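Local coordinates for protein nucleoside-diphosphate-sugar epimerase (Pseudomonas aeruginosa, PDB 2X4G) that is probably an NAD-dependent nucleotide-sugar epimerase or a related oxidoreductase of the NAD-dependent epimerase/dehydratase family, at residues A249-T252 with R253-E257. Numbering follows the deposited sequence.
Sequences ADLT and RRIAE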
loop_
_atom_site.group_PDB
_atom_site.type_symbol
_atom_site.label_atom_id
_atom_site.label_comp_id
_atom_site.label_asym_id
_atom_site.label_seq_id
_atom_site.Cartn_x
_atom_site.Cartn_y
_atom_site.Cartn_z
ATOM N N ALA A 249 3.832 -18.459 -15.681
ATOM C CA ALA A 249 3.819 -19.849 -15.224
ATOM C C ALA A 249 5.160 -20.533 -15.503
ATOM O O ALA A 249 5.704 -21.219 -14.651
ATOM C CB ALA A 249 2.707 -20.604 -15.910
ATOM N N ASP A 250 5.686 -20.331 -16.702
ATOM C CA ASP A 250 6.883 -21.032 -17.158
ATOM C C ASP A 250 8.180 -20.403 -16.602
ATOM O O ASP A 250 9.108 -21.118 -16.237
ATOM C CB ASP A 250 6.894 -21.106 -18.700
ATOM C CG ASP A 250 5.707 -21.936 -19.269
ATOM O OD1 ASP A 250 5.396 -23.025 -18.741
ATOM O OD2 ASP A 250 5.088 -21.503 -20.266
ATOM N N LEU A 251 8.231 -19.078 -16.510
ATOM C CA LEU A 251 9.344 -18.404 -15.845
ATOM C C LEU A 251 9.420 -18.776 -14.360
ATOM O O LEU A 251 10.496 -19.032 -13.804
ATOM C CB LEU A 251 9.200 -16.893 -15.967
ATOM C CG LEU A 251 10.262 -16.080 -15.232
ATOM C CD1 LEU A 251 11.600 -16.401 -15.827
ATOM C CD2 LEU A 251 9.941 -14.579 -15.283
ATOM N N THR A 252 8.270 -18.760 -13.715
ATOM C CA THR A 252 8.134 -19.228 -12.361
ATOM C C THR A 252 8.639 -20.638 -12.247
ATOM O O THR A 252 9.355 -20.979 -11.312
ATOM C CB THR A 252 6.652 -19.182 -11.980
ATOM O OG1 THR A 252 6.414 -17.947 -11.315
ATOM C CG2 THR A 252 6.216 -20.359 -11.099
ATOM N N ARG A 253 8.260 -21.468 -13.207
ATOM C CA ARG A 253 8.509 -22.901 -13.089
ATOM C C ARG A 253 9.971 -23.242 -13.367
ATOM O O ARG A 253 10.527 -24.140 -12.734
ATOM C CB ARG A 253 7.545 -23.699 -13.988
ATOM C CG ARG A 253 7.521 -25.220 -13.729
ATOM C CD ARG A 253 6.750 -25.996 -14.803
ATOM N NE ARG A 253 6.849 -25.373 -16.127
ATOM C CZ ARG A 253 7.918 -25.435 -16.923
ATOM N NH1 ARG A 253 9.013 -26.093 -16.554
ATOM N NH2 ARG A 253 7.902 -24.816 -18.098
ATOM N N ARG A 254 10.612 -22.517 -14.270
ATOM C CA ARG A 254 11.966 -22.891 -14.637
ATOM C C ARG A 254 12.888 -22.555 -13.483
ATOM O O ARG A 254 13.729 -23.345 -13.090
ATOM C CB ARG A 254 12.417 -22.201 -15.922
ATOM C CG ARG A 254 11.433 -22.354 -17.103
ATOM C CD ARG A 254 11.689 -23.572 -17.990
ATOM N NE ARG A 254 12.872 -23.414 -18.842
ATOM C CZ ARG A 254 12.943 -22.612 -19.909
ATOM N NH1 ARG A 254 14.083 -22.545 -20.606
ATOM N NH2 ARG A 254 11.885 -21.873 -20.278
ATOM N N ILE A 255 12.694 -21.373 -12.925
ATOM C CA ILE A 255 13.482 -20.906 -11.786
ATOM C C ILE A 255 13.316 -21.879 -10.644
ATOM O O ILE A 255 14.300 -22.276 -10.048
ATOM C CB ILE A 255 13.055 -19.475 -11.341
ATOM C CG1 ILE A 255 13.431 -18.451 -12.417
ATOM C CG2 ILE A 255 13.682 -19.106 -9.997
ATOM C CD1 ILE A 255 12.753 -17.134 -12.247
ATOM N N ALA A 256 12.082 -22.278 -10.344
ATOM C CA ALA A 256 11.856 -23.313 -9.325
ATOM C C ALA A 256 12.658 -24.587 -9.613
ATOM O O ALA A 256 13.379 -25.094 -8.755
ATOM C CB ALA A 256 10.395 -23.647 -9.211
ATOM N N GLU A 257 12.550 -25.096 -10.829
ATOM C CA GLU A 257 13.167 -26.380 -11.153
ATOM C C GLU A 257 14.677 -26.322 -10.970
ATOM O O GLU A 257 15.281 -27.267 -10.441
ATOM C CB GLU A 257 12.774 -26.822 -12.564
ATOM C CG GLU A 257 11.308 -27.270 -12.644
ATOM C CD GLU A 257 10.750 -27.299 -14.068
ATOM O OE1 GLU A 257 11.532 -27.084 -15.027
ATOM O OE2 GLU A 257 9.524 -27.535 -14.223
HETATM O O HOH W 1 4.452 -23.719 -15.809
#
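Arg253 and Asp250, one turn apart on helix 248-259, are joined by a salt bridge in which Arg253 NH2 donates to Asp250 OD1 over 3.1 Å. The bond is nearly straight at the hydrogen (171°) and lies in the guanidinium plane, yet it reaches OD1 from above the carboxylate plane, the two flat groups being turned 65° apart. Arg253 NH1 makes a second salt bridge, donating to Glu257 OE2 on its syn side at 2.8 Å. With CG anti to the backbone N and a bend at chi3, the Arg253 chain brings its guanidinium between the two carboxylates. The third donor, Arg253 NE, is taken by a water at 2.9 Å, which itself donates to Asp250 OD1. This salt-bridge network lies directly after strand 238-247, in the C-terminal part that epimerases of this Rossmann-type family carry beside the nucleotide-binding core. The helix's own i to i+4 bonds accompany it: Ala249 O accepts from Arg253 N at 2.9 Å, bent to 131° at the hydrogen, and weakly from the water; Thr252 O accepts from Ala256 N at 3.2 Å. Arg254 is paired through NH1 with Asp324. Leu251 and Ile255 run alongside each other, CD1 to CD1 at 3.8 Å, with Ile255 also packing against Ile198, Ile201 and Leu327.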